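Local coordinates for protein methyl transferase from Methanosarcina acetivorans (Methanosarcina acetivorans, PDB 6MRO) that probably works as an S-adenosylmethionine-dependent methyltransferase, and binds the cofactor product S-adenosyl-L-homocysteine and calcium ions, at residues 1-6 and 11-16; 37-42 and 89-94; 5-10 and 61-66; 72-77 and 81-86. The protein carries 1 engineered substitution. All blocks are in the same frame, centred on the assembly; numbering follows the deposited sequence.

Contact 1: 1-6 and 11-16; sequences MFWDEV and PPWDID. With SAH (S-adenosyl-L-homocysteine), chain B.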
# COMPACT_ATOMS: atom_id res chain seq x y z
N MET A 1 -5.66 14.75 -14.03
CA MET A 1 -6.16 13.45 -14.40
C MET A 1 -7.05 12.88 -13.34
O MET A 1 -7.16 13.45 -12.29
CB MET A 1 -5.03 12.51 -14.68
CG MET A 1 -4.01 12.53 -13.60
SD MET A 1 -3.81 11.15 -12.44
CE MET A 1 -2.69 12.07 -11.43
N PHE A 2 -7.26 11.59 -13.48
CA PHE A 2 -8.23 10.91 -12.62
C PHE A 2 -7.91 11.01 -11.13
O PHE A 2 -8.78 11.33 -10.31
CB PHE A 2 -8.31 9.44 -13.04
CG PHE A 2 -9.26 8.62 -12.22
CD1 PHE A 2 -8.84 7.98 -11.07
CD2 PHE A 2 -10.59 8.52 -12.59
CE1 PHE A 2 -9.72 7.23 -10.31
CE2 PHE A 2 -11.48 7.77 -11.84
CZ PHE A 2 -11.05 7.13 -10.69
N TRP A 3 -6.66 10.74 -10.75
CA TRP A 3 -6.33 10.74 -9.34
C TRP A 3 -6.21 12.14 -8.76
O TRP A 3 -6.45 12.31 -7.56
CB TRP A 3 -5.07 9.92 -9.13
CG TRP A 3 -5.36 8.47 -9.41
CD1 TRP A 3 -4.98 7.74 -10.51
CD2 TRP A 3 -6.14 7.58 -8.59
NE1 TRP A 3 -5.45 6.45 -10.40
CE2 TRP A 3 -6.17 6.33 -9.23
CE3 TRP A 3 -6.80 7.73 -7.37
CZ2 TRP A 3 -6.84 5.23 -8.70
CZ3 TRP A 3 -7.45 6.63 -6.83
CH2 TRP A 3 -7.48 5.40 -7.51
N ASP A 4 -5.90 13.16 -9.56
CA ASP A 4 -6.03 14.51 -9.04
C ASP A 4 -7.48 14.84 -8.70
O ASP A 4 -7.75 15.57 -7.74
CB ASP A 4 -5.47 15.53 -10.03
CG ASP A 4 -4.08 15.17 -10.50
OD1 ASP A 4 -3.19 15.01 -9.64
OD2 ASP A 4 -3.86 15.12 -11.73
N GLU A 5 -8.42 14.30 -9.48
CA GLU A 5 -9.83 14.62 -9.24
C GLU A 5 -10.30 14.10 -7.88
O GLU A 5 -11.01 14.80 -7.15
CB GLU A 5 -10.71 14.04 -10.35
CG GLU A 5 -10.63 14.77 -11.67
CD GLU A 5 -10.91 16.25 -11.53
OE1 GLU A 5 -11.92 16.60 -10.90
OE2 GLU A 5 -10.12 17.06 -12.06
N VAL A 6 -9.91 12.88 -7.52
CA VAL A 6 -10.42 12.32 -6.28
C VAL A 6 -9.85 13.01 -5.06
O VAL A 6 -10.49 13.01 -4.00
CB VAL A 6 -10.18 10.79 -6.22
CG1 VAL A 6 -10.70 10.11 -7.51
CG2 VAL A 6 -8.74 10.48 -5.99
N PRO A 11 -11.47 11.58 -0.07
CA PRO A 11 -12.06 10.33 -0.57
C PRO A 11 -12.20 9.32 0.55
O PRO A 11 -11.60 9.48 1.62
CB PRO A 11 -11.05 9.86 -1.62
CG PRO A 11 -9.74 10.41 -1.12
CD PRO A 11 -10.09 11.77 -0.55
N PRO A 12 -12.98 8.25 0.34
CA PRO A 12 -13.37 7.39 1.47
C PRO A 12 -12.23 6.70 2.19
O PRO A 12 -12.38 6.39 3.38
CB PRO A 12 -14.30 6.37 0.79
CG PRO A 12 -14.96 7.17 -0.26
CD PRO A 12 -13.82 7.99 -0.84
N TRP A 13 -11.10 6.43 1.52
CA TRP A 13 -9.96 5.80 2.18
C TRP A 13 -9.10 6.79 2.95
O TRP A 13 -8.17 6.37 3.67
CB TRP A 13 -9.08 5.08 1.14
CG TRP A 13 -8.57 6.04 0.09
CD1 TRP A 13 -7.46 6.84 0.18
CD2 TRP A 13 -9.18 6.33 -1.17
NE1 TRP A 13 -7.35 7.61 -0.96
CE2 TRP A 13 -8.39 7.31 -1.81
CE3 TRP A 13 -10.32 5.84 -1.83
CZ2 TRP A 13 -8.69 7.81 -3.07
CZ3 TRP A 13 -10.62 6.35 -3.10
CH2 TRP A 13 -9.81 7.32 -3.70
N ASP A 14 -9.37 8.09 2.82
CA ASP A 14 -8.44 9.12 3.29
C ASP A 14 -8.70 9.42 4.77
O ASP A 14 -9.09 10.51 5.17
CB ASP A 14 -8.56 10.36 2.42
CG ASP A 14 -7.51 11.38 2.72
OD1 ASP A 14 -6.39 10.96 3.09
OD2 ASP A 14 -7.82 12.59 2.61
N ILE A 15 -8.46 8.39 5.60
CA ILE A 15 -8.67 8.50 7.03
C ILE A 15 -7.55 9.31 7.68
O ILE A 15 -6.46 9.47 7.12
CB ILE A 15 -8.81 7.12 7.69
CG1 ILE A 15 -7.58 6.25 7.37
CG2 ILE A 15 -10.12 6.45 7.26
CD1 ILE A 15 -7.55 4.95 8.18
N ASP A 16 -7.83 9.83 8.88
CA ASP A 16 -6.92 10.72 9.59
C ASP A 16 -5.97 9.98 10.51
O ASP A 16 -5.50 10.55 11.50
CB ASP A 16 -7.72 11.77 10.37
CG ASP A 16 -8.47 11.20 11.58
OD1 ASP A 16 -8.38 9.99 11.90
OD2 ASP A 16 -9.18 11.99 12.23
N SAH B . -2.47 4.38 0.57
CA SAH B . -3.32 5.57 0.76
CB SAH B . -4.12 5.86 -0.50
CG SAH B . -4.90 4.65 -1.02
SD SAH B . -6.01 5.03 -2.40
C SAH B . -4.26 5.42 1.94
O SAH B . -4.35 4.33 2.54
OXT SAH B . -4.95 6.38 2.31
C5' SAH B . -4.92 4.46 -3.73
C4' SAH B . -3.82 5.47 -4.08
O4' SAH B . -3.03 4.94 -5.14
C3' SAH B . -4.32 6.84 -4.53
O3' SAH B . -3.70 7.81 -3.71
C2' SAH B . -3.89 6.92 -5.99
O2' SAH B . -3.55 8.22 -6.44
C1' SAH B . -2.69 5.98 -6.02
N9 SAH B . -2.38 5.38 -7.33
C8 SAH B . -3.25 4.77 -8.21
N7 SAH B . -2.53 4.31 -9.25
C5 SAH B . -1.22 4.60 -9.03
C6 SAH B . -0.07 4.37 -9.77
N6 SAH B . -0.12 3.75 -10.94
N1 SAH B . 1.14 4.79 -9.27
C2 SAH B . 1.21 5.44 -8.05
N3 SAH B . 0.06 5.69 -7.33
C4 SAH B . -1.13 5.25 -7.81

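Contact 2: 37-42 and 89-94; sequences LDIGCG and LEMDQL. With SAH (S-adenosyl-L-homocysteine), chain B.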
# COMPACT_ATOMS: atom_id res chain seq x y z
N LEU A 37 9.04 1.47 1.30
CA LEU A 37 8.32 2.19 0.26
C LEU A 37 6.81 1.99 0.44
O LEU A 37 6.33 0.86 0.52
CB LEU A 37 8.74 1.68 -1.12
CG LEU A 37 7.97 2.23 -2.32
CD1 LEU A 37 8.37 3.68 -2.59
CD2 LEU A 37 8.32 1.40 -3.54
N ASP A 38 6.07 3.09 0.49
CA ASP A 38 4.61 3.03 0.53
C ASP A 38 4.13 3.37 -0.88
O ASP A 38 4.25 4.52 -1.31
CB ASP A 38 4.05 4.01 1.57
CG ASP A 38 2.52 3.96 1.68
OD1 ASP A 38 1.87 3.43 0.77
OD2 ASP A 38 1.97 4.46 2.69
N ILE A 39 3.64 2.36 -1.62
CA ILE A 39 3.23 2.56 -3.01
C ILE A 39 1.78 3.01 -3.03
O ILE A 39 0.91 2.42 -2.37
CB ILE A 39 3.46 1.28 -3.85
CG1 ILE A 39 2.82 0.05 -3.22
CG2 ILE A 39 4.95 1.01 -4.04
CD1 ILE A 39 2.93 -1.22 -4.13
N GLY A 40 1.51 4.10 -3.75
CA GLY A 40 0.19 4.71 -3.71
C GLY A 40 -0.10 5.26 -2.32
O GLY A 40 -1.14 4.96 -1.74
N CYS A 41 0.82 6.07 -1.80
CA CYS A 41 0.80 6.44 -0.40
C CYS A 41 -0.28 7.45 -0.03
O CYS A 41 -0.49 7.69 1.17
CB CYS A 41 2.17 6.99 0.01
SG CYS A 41 2.59 8.53 -0.88
N GLY A 42 -0.93 8.08 -1.00
CA GLY A 42 -1.96 9.04 -0.64
C GLY A 42 -1.41 10.17 0.21
O GLY A 42 -0.29 10.64 0.01
N LEU A 89 3.88 1.80 -11.82
CA LEU A 89 4.11 1.02 -13.03
C LEU A 89 5.32 1.51 -13.82
O LEU A 89 5.65 0.90 -14.85
CB LEU A 89 2.87 1.04 -13.92
CG LEU A 89 1.57 0.54 -13.28
CD1 LEU A 89 0.42 0.60 -14.29
CD2 LEU A 89 1.73 -0.87 -12.74
N GLU A 90 5.97 2.59 -13.37
CA GLU A 90 7.17 3.13 -14.02
C GLU A 90 8.30 3.36 -13.02
O GLU A 90 9.26 4.07 -13.34
CB GLU A 90 6.85 4.44 -14.74
CG GLU A 90 5.92 4.32 -15.92
CD GLU A 90 5.29 5.65 -16.28
OE1 GLU A 90 5.67 6.67 -15.67
OE2 GLU A 90 4.42 5.68 -17.18
N MET A 91 8.22 2.80 -11.82
CA MET A 91 9.18 3.20 -10.80
C MET A 91 10.55 2.56 -10.97
O MET A 91 11.44 2.82 -10.17
CB MET A 91 8.65 2.92 -9.39
CG MET A 91 8.40 1.48 -9.05
SD MET A 91 7.75 1.40 -7.38
CE MET A 91 7.31 -0.33 -7.27
N ASP A 92 10.75 1.83 -12.05
CA ASP A 92 12.07 1.33 -12.34
C ASP A 92 12.95 2.50 -12.78
O ASP A 92 14.14 2.40 -12.78
CB ASP A 92 12.02 0.26 -13.39
CG ASP A 92 11.34 0.67 -14.62
OD1 ASP A 92 10.37 1.40 -14.63
OD2 ASP A 92 11.76 0.20 -15.66
N GLN A 93 12.34 3.61 -13.17
CA GLN A 93 13.09 4.78 -13.54
C GLN A 93 13.30 5.68 -12.36
O GLN A 93 13.95 6.67 -12.47
CB GLN A 93 12.41 5.56 -14.63
CG GLN A 93 12.38 4.88 -15.96
CD GLN A 93 13.11 5.67 -17.03
OE1 GLN A 93 12.55 6.53 -17.67
NE2 GLN A 93 14.35 5.37 -17.22
N LEU A 94 12.73 5.32 -11.21
CA LEU A 94 12.89 6.06 -10.00
C LEU A 94 13.75 5.36 -8.98
O LEU A 94 14.41 5.99 -8.24
CB LEU A 94 11.54 6.35 -9.35
CG LEU A 94 10.56 7.16 -10.15
CD1 LEU A 94 9.19 7.03 -9.59
CD2 LEU A 94 11.00 8.59 -10.08
N SAH B . -2.47 4.38 0.57
CA SAH B . -3.32 5.57 0.76
CB SAH B . -4.12 5.86 -0.50
CG SAH B . -4.90 4.65 -1.02
SD SAH B . -6.01 5.03 -2.40
C SAH B . -4.26 5.42 1.94
O SAH B . -4.35 4.33 2.54
OXT SAH B . -4.95 6.38 2.31
C5' SAH B . -4.92 4.46 -3.73
C4' SAH B . -3.82 5.47 -4.08
O4' SAH B . -3.03 4.94 -5.14
C3' SAH B . -4.32 6.84 -4.53
O3' SAH B . -3.70 7.81 -3.71
C2' SAH B . -3.89 6.92 -5.99
O2' SAH B . -3.55 8.22 -6.44
C1' SAH B . -2.69 5.98 -6.02
N9 SAH B . -2.38 5.38 -7.33
C8 SAH B . -3.25 4.77 -8.21
N7 SAH B . -2.53 4.31 -9.25
C5 SAH B . -1.22 4.60 -9.03
C6 SAH B . -0.07 4.37 -9.77
N6 SAH B . -0.12 3.75 -10.94
N1 SAH B . 1.14 4.79 -9.27
C2 SAH B . 1.21 5.44 -8.05
N3 SAH B . 0.06 5.69 -7.33
C4 SAH B . -1.13 5.25 -7.81

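Contact 3: 5-10 and 61-66; sequences EVYKGT and DLAKRA. Engineered in segment 61-66: Arg65 (natural residue Asp). With SAH (S-adenosyl-L-homocysteine), chain B.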
# COMPACT_ATOMS: atom_id res chain seq x y z
N GLU A 5 -8.42 14.30 -9.48
CA GLU A 5 -9.83 14.62 -9.24
C GLU A 5 -10.30 14.10 -7.88
O GLU A 5 -11.01 14.80 -7.15
CB GLU A 5 -10.71 14.04 -10.35
CG GLU A 5 -10.63 14.77 -11.67
CD GLU A 5 -10.91 16.25 -11.53
OE1 GLU A 5 -11.92 16.60 -10.90
OE2 GLU A 5 -10.12 17.06 -12.06
N VAL A 6 -9.91 12.88 -7.52
CA VAL A 6 -10.42 12.32 -6.28
C VAL A 6 -9.85 13.01 -5.06
O VAL A 6 -10.49 13.01 -4.00
CB VAL A 6 -10.18 10.79 -6.22
CG1 VAL A 6 -10.70 10.11 -7.51
CG2 VAL A 6 -8.74 10.48 -5.99
N TYR A 7 -8.69 13.66 -5.17
CA TYR A 7 -8.14 14.36 -4.02
C TYR A 7 -8.59 15.81 -3.93
O TYR A 7 -8.08 16.56 -3.09
CB TYR A 7 -6.61 14.24 -4.02
CG TYR A 7 -6.19 12.88 -3.49
CD1 TYR A 7 -5.77 11.88 -4.35
CD2 TYR A 7 -6.29 12.58 -2.14
CE1 TYR A 7 -5.41 10.61 -3.88
CE2 TYR A 7 -5.94 11.30 -1.64
CZ TYR A 7 -5.50 10.33 -2.52
OH TYR A 7 -5.16 9.09 -2.03
N LYS A 8 -9.57 16.21 -4.75
CA LYS A 8 -10.28 17.48 -4.59
C LYS A 8 -11.35 17.32 -3.51
O LYS A 8 -12.56 17.38 -3.75
CB LYS A 8 -10.87 17.92 -5.92
CG LYS A 8 -9.83 18.34 -6.94
CD LYS A 8 -10.46 18.65 -8.28
CE LYS A 8 -9.40 19.17 -9.24
NZ LYS A 8 -9.99 19.68 -10.51
N GLY A 9 -10.88 17.12 -2.28
CA GLY A 9 -11.75 16.75 -1.19
C GLY A 9 -11.14 15.59 -0.42
O GLY A 9 -9.92 15.43 -0.43
N THR A 10 -11.97 14.77 0.22
CA THR A 10 -11.51 13.72 1.12
C THR A 10 -12.17 12.41 0.70
O THR A 10 -13.31 12.14 1.09
CB THR A 10 -11.85 14.05 2.57
OG1 THR A 10 -11.36 15.35 2.89
CG2 THR A 10 -11.24 13.03 3.50
N ASP A 61 3.09 8.42 -5.16
CA ASP A 61 1.68 8.49 -5.54
C ASP A 61 1.57 9.32 -6.81
O ASP A 61 2.36 10.23 -7.03
CB ASP A 61 0.83 9.09 -4.42
CG ASP A 61 -0.66 8.76 -4.56
OD1 ASP A 61 -1.32 9.33 -5.45
OD2 ASP A 61 -1.16 7.94 -3.76
N LEU A 62 0.56 8.99 -7.62
CA LEU A 62 0.31 9.72 -8.86
C LEU A 62 -0.20 11.14 -8.62
O LEU A 62 0.05 12.03 -9.43
CB LEU A 62 -0.70 8.96 -9.71
CG LEU A 62 -0.21 7.84 -10.62
CD1 LEU A 62 -1.42 7.17 -11.28
CD2 LEU A 62 0.75 8.40 -11.67
N ALA A 63 -0.89 11.37 -7.52
CA ALA A 63 -1.62 12.62 -7.30
C ALA A 63 -0.72 13.64 -6.63
O ALA A 63 -0.32 13.45 -5.48
CB ALA A 63 -2.86 12.35 -6.44
N LYS A 64 -0.41 14.74 -7.33
CA LYS A 64 0.42 15.76 -6.71
C LYS A 64 -0.24 16.35 -5.47
O LYS A 64 0.45 16.69 -4.50
CB LYS A 64 0.76 16.88 -7.70
CG LYS A 64 1.26 16.40 -9.05
CD LYS A 64 1.55 17.59 -9.97
CE LYS A 64 0.35 18.51 -10.07
NZ LYS A 64 -0.85 17.84 -10.67
N ARG A 65 -1.57 16.49 -5.49
CA ARG A 65 -2.27 17.03 -4.33
C ARG A 65 -2.05 16.15 -3.10
O ARG A 65 -1.79 16.65 -2.00
CB ARG A 65 -3.76 17.19 -4.64
CG ARG A 65 -4.65 17.42 -3.42
CD ARG A 65 -4.40 18.77 -2.81
NE ARG A 65 -5.38 19.11 -1.78
CZ ARG A 65 -6.52 19.74 -2.01
NH1 ARG A 65 -6.85 20.10 -3.25
NH2 ARG A 65 -7.35 20.02 -1.01
N ALA A 66 -2.15 14.83 -3.27
CA ALA A 66 -1.93 13.94 -2.13
C ALA A 66 -0.49 14.05 -1.64
O ALA A 66 -0.24 14.17 -0.43
CB ALA A 66 -2.27 12.50 -2.52
N SAH B . -2.47 4.38 0.57
CA SAH B . -3.32 5.57 0.76
CB SAH B . -4.12 5.86 -0.50
CG SAH B . -4.90 4.65 -1.02
SD SAH B . -6.01 5.03 -2.40
C SAH B . -4.26 5.42 1.94
O SAH B . -4.35 4.33 2.54
OXT SAH B . -4.95 6.38 2.31
C5' SAH B . -4.92 4.46 -3.73
C4' SAH B . -3.82 5.47 -4.08
O4' SAH B . -3.03 4.94 -5.14
C3' SAH B . -4.32 6.84 -4.53
O3' SAH B . -3.70 7.81 -3.71
C2' SAH B . -3.89 6.92 -5.99
O2' SAH B . -3.55 8.22 -6.44
C1' SAH B . -2.69 5.98 -6.02
N9 SAH B . -2.38 5.38 -7.33
C8 SAH B . -3.25 4.77 -8.21
N7 SAH B . -2.53 4.31 -9.25
C5 SAH B . -1.22 4.60 -9.03
C6 SAH B . -0.07 4.37 -9.77
N6 SAH B . -0.12 3.75 -10.94
N1 SAH B . 1.14 4.79 -9.27
C2 SAH B . 1.21 5.44 -8.05
N3 SAH B . 0.06 5.69 -7.33
C4 SAH B . -1.13 5.25 -7.81

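Contact 4: 72-77 and 81-86; sequences AKAIER and VNFIVG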
# COMPACT_ATOMS: atom_id res chain seq x y z
N ALA A 72 3.30 18.22 3.69
CA ALA A 72 2.96 19.19 4.73
C ALA A 72 2.68 18.51 6.07
O ALA A 72 3.01 19.04 7.13
CB ALA A 72 1.76 20.03 4.29
N LYS A 73 2.04 17.34 6.02
CA LYS A 73 1.76 16.59 7.23
C LYS A 73 3.05 16.15 7.91
O LYS A 73 3.21 16.30 9.13
CB LYS A 73 0.90 15.37 6.87
CG LYS A 73 0.00 14.82 7.95
CD LYS A 73 -0.77 13.59 7.40
CE LYS A 73 -1.97 14.02 6.55
NZ LYS A 73 -2.87 12.88 6.22
N ALA A 74 3.98 15.59 7.13
CA ALA A 74 5.28 15.20 7.67
C ALA A 74 6.02 16.39 8.27
O ALA A 74 6.63 16.28 9.34
CB ALA A 74 6.12 14.53 6.58
N ILE A 75 5.96 17.54 7.60
CA ILE A 75 6.61 18.74 8.13
C ILE A 75 5.95 19.15 9.44
O ILE A 75 6.62 19.44 10.44
CB ILE A 75 6.56 19.87 7.08
CG1 ILE A 75 7.54 19.57 5.94
CG2 ILE A 75 6.86 21.22 7.73
CD1 ILE A 75 7.17 20.23 4.63
N GLU A 76 4.61 19.16 9.46
CA GLU A 76 3.88 19.51 10.68
C GLU A 76 4.24 18.57 11.83
O GLU A 76 4.41 19.02 12.97
CB GLU A 76 2.38 19.47 10.42
CG GLU A 76 1.57 20.27 11.42
CD GLU A 76 1.96 21.74 11.46
OE1 GLU A 76 2.73 22.13 12.36
OE2 GLU A 76 1.50 22.51 10.59
N ARG A 77 4.37 17.28 11.55
CA ARG A 77 4.61 16.30 12.59
C ARG A 77 6.09 16.00 12.81
O ARG A 77 6.41 15.03 13.50
CB ARG A 77 3.85 15.01 12.27
CG ARG A 77 2.36 15.26 12.14
CD ARG A 77 1.66 14.12 11.45
NE ARG A 77 0.22 14.39 11.34
CZ ARG A 77 -0.66 13.51 10.87
NH1 ARG A 77 -0.26 12.31 10.47
NH2 ARG A 77 -1.94 13.84 10.80
N VAL A 81 10.26 12.15 5.62
CA VAL A 81 9.80 11.16 4.69
C VAL A 81 10.10 11.67 3.30
O VAL A 81 9.99 12.84 3.09
CB VAL A 81 8.29 10.89 4.74
CG1 VAL A 81 7.92 9.85 3.71
CG2 VAL A 81 7.83 10.46 6.09
N ASN A 82 10.47 10.79 2.38
CA ASN A 82 10.74 11.11 0.98
C ASN A 82 9.47 10.87 0.17
O ASN A 82 9.22 9.77 -0.32
CB ASN A 82 11.92 10.27 0.49
CG ASN A 82 12.29 10.51 -0.96
OD1 ASN A 82 12.29 11.64 -1.44
ND2 ASN A 82 12.63 9.44 -1.66
N PHE A 83 8.64 11.90 0.03
CA PHE A 83 7.38 11.81 -0.71
C PHE A 83 7.61 12.26 -2.15
O PHE A 83 8.14 13.36 -2.38
CB PHE A 83 6.29 12.67 -0.07
CG PHE A 83 5.63 12.04 1.12
CD1 PHE A 83 4.93 10.85 1.00
CD2 PHE A 83 5.70 12.64 2.37
CE1 PHE A 83 4.32 10.27 2.11
CE2 PHE A 83 5.10 12.08 3.47
CZ PHE A 83 4.40 10.89 3.34
N ILE A 84 7.23 11.43 -3.11
CA ILE A 84 7.48 11.76 -4.51
C ILE A 84 6.25 11.45 -5.35
O ILE A 84 5.52 10.48 -5.09
CB ILE A 84 8.73 11.03 -5.08
CG1 ILE A 84 8.55 9.52 -5.12
CG2 ILE A 84 9.98 11.39 -4.28
CD1 ILE A 84 9.78 8.80 -5.67
N VAL A 85 6.00 12.31 -6.33
CA VAL A 85 4.97 12.07 -7.33
C VAL A 85 5.53 11.10 -8.36
O VAL A 85 6.62 11.32 -8.89
CB VAL A 85 4.54 13.39 -8.00
CG1 VAL A 85 3.52 13.11 -9.09
CG2 VAL A 85 3.97 14.37 -6.96
N GLY A 86 4.78 10.05 -8.65
CA GLY A 86 5.30 9.05 -9.57
C GLY A 86 4.31 7.92 -9.78
O GLY A 86 3.31 7.79 -9.08

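Contact 1: 1-6 and 11-16
Trp3 and Trp13 meet through their six-membered rings, Trp13 CH2 near the plane at the edge of Trp3, 4.0 Å from Trp3 CZ3, while Trp3 stands oblique to the Trp13 ring. Val6 comes in at the edge of Trp13, its CG2 methyl 4.0 Å from Trp13 CZ2, and a short branched residue suits this place, since its methyl reaches the indole edge without a long chain. Each indole also turns a face to SAH. Trp3 CE3 is 3.3 Å from SAH C2', so the ring covers the ribose, while Phe2 CD1 sits centrally over its opposite face. Replacing Trp3 by an alanine would probably uncover that side of the ribose and leave Trp13 CH2 without its aromatic neighbour. Over Trp13 lies the thioether sulfur, SAH SD, 3.2 Å from Trp13 NE1; in the methyl donor this sulfur would carry the positive charge, for which an indole face is probably a favourable surface. Trp13 CG stands between its backbone N and carbonyl carbon (chi1 59°), which folds the indole back over Pro11, whose CB packs on the face away from the sulfur. Trp13 NE1 is hydrogen-bonded to Tyr7 OH, fixing the ring's rotation. Further out, a type I turn from Pro11 to Asp14, closed by Asp14 N to Pro11 O at 2.9 Å, presents Trp13, and Pro11 CD rests 3.7 Å from Val6 O. The contact thus joins helix 2-6 to the loop before helix 20-27; Trp3 also packs on Leu62 and Val111, and Trp13 on Phe176 of strand 167-177.

Contact 2: 37-42 and 89-94
Met91 starts out with CG between its backbone N and carbonyl carbon (chi1 63°) and then runs fully extended, which carries SD and CE to strand 35-39. Leu37 answers with CG anti to its own N (chi1 174°), and the two side chains reach toward each other tip to tip, Leu37 CD2 lying 3.9 Å from Met91 SD. The terminal methyl, Met91 CE, settles 4.2 Å from Ile39 CG2. A long, unbranched thioether suits this task: it spans the distance from the 3-10 segment 89-93 to the strand, and its sulfur makes a soft, apolar surface among buried side chains. Ile39 packs as well on Phe120 and Val124 of helix 114-127, and Met91 on Val127, so the helix shares the same core. Just past the strand, Gly40 O accepts a hydrogen bond from the amino group, SAH N, at 2.7 Å. Glycine fits here for two reasons: its phi is positive (65°), and a side chain would run into SAH O4'. Gly42 is under the same two demands, with the cofactor's CB as the obstacle. A first strand leading into a glycine-rich turn against the ligand is the signature of the Rossmann-like class I methyltransferase fold.

Contact 3: 5-10 and 61-66
The phenol of Tyr7 carries Ala66 CB over the centre of one face, 3.7 Å from the ring centroid and only 4° off the normal, a nearly ideal CH-pi contact. Ala63 CB approaches the same ring obliquely, 3.6 Å from Tyr7 CD1, and at the edge lies the ribose of SAH. The guanidinium of Arg65, an engineered residue that is aspartate in the natural protein, has Tyr7 O above the middle of one face; its NE is paired with Asp69. The small alanines suit the start of helix 64-76 because they let the ring lie close against the helix. Past the phenol oxygen, the two ribose hydroxyls are gripped together: SAH O2' donates to Asp61 OD1 at 2.7 Å, while SAH O3' donates to Asp61 OD2 at 2.5 Å and accepts from Tyr7 OH at 2.6 Å. An acidic residue ending the second strand of a Rossmann-like sheet and holding both ribose hydroxyls is a familiar feature of class I methyltransferases. The carboxylate is itself held: Ala63 N gives Asp61 OD1 an almost straight bond (2.9 Å, 170°) on its anti lone pair, forming an Asx turn, and Gly42 N donates to Asp61 OD2. A phenylalanine in place of Tyr7 would probably keep the packing on Ala66 but leave SAH O3' and Trp13 NE1 without their phenolic partner. Leu62, with CG beside its backbone N (chi1 -85°), puts CD1 3.4 Å from SAH C5 against the adenine ring system, whose flat aromatic surface accepts an aliphatic group.

Contact 4: 72-77 and 81-86
Ala74 is the helix residue that makes this contact, and it does so by apolar packing alone. Its CB meets the edge of the Phe83 ring, near the ring plane, 4.1 Å from Phe83 CE2, and stands 4.4 Å from Val81 CG2. Within the second segment Val81 CG1 lies over the centre of one Phe83 face, 3.5 Å above it, so the ring is held both at its rim and from one side. Phe83 CG is anti to the carbonyl carbon (chi1 -80°), a turn that directs the ring toward helix 64-76, where it packs on Ala70, and it also touches Ala47 of helix 45-51 and Cys41. A methyl is the right size for Ala74: the two backbones come close, with 6.8 Å between Ala74 CA and Val81 CA. The backbone hydrogen bonds belong to each element separately, Glu76 N to Ala72 O at 2.8 Å in the helix and Ile84 with Gly59 and Asp61 in the sheet. The charged groups work away from the core: the Arg77 guanidinium lies flat over Lys73 CG, and both residues form salt bridges with Glu45, tying the end of helix 64-76 and the residue after it to helix 45-51. With only apolar atoms touching, the second half of this beta-alpha-beta crossover is matched by shape and burial; directional restraint probably comes from the sheet bonds and the outer salt bridges.

How the contacts relate
Contacts 1 and 3 lie side by side, centres about 5 Å apart, sharing Glu5 and Val6 of helix 2-6 and covering one side of the cofactor. Contact 2, about 17 Å from contact 1 and 15 Å from contact 3 centre to centre, joins strand 35-39 to the 3-10 segment 89-93, its glycine turn reaching the ligand. Contact 4, centred about 14 Å from contacts 2 and 3, uses edge strand 82-85 of the same sheet and, like contact 3, helix 64-76. Along the chain contacts 2 and 3 interleave, and contact 4 falls between the halves of contact 2. This closes the N-terminal segment over a Rossmann-like core, and all four reach S-adenosyl-L-homocysteine, contact 4 through Gly86.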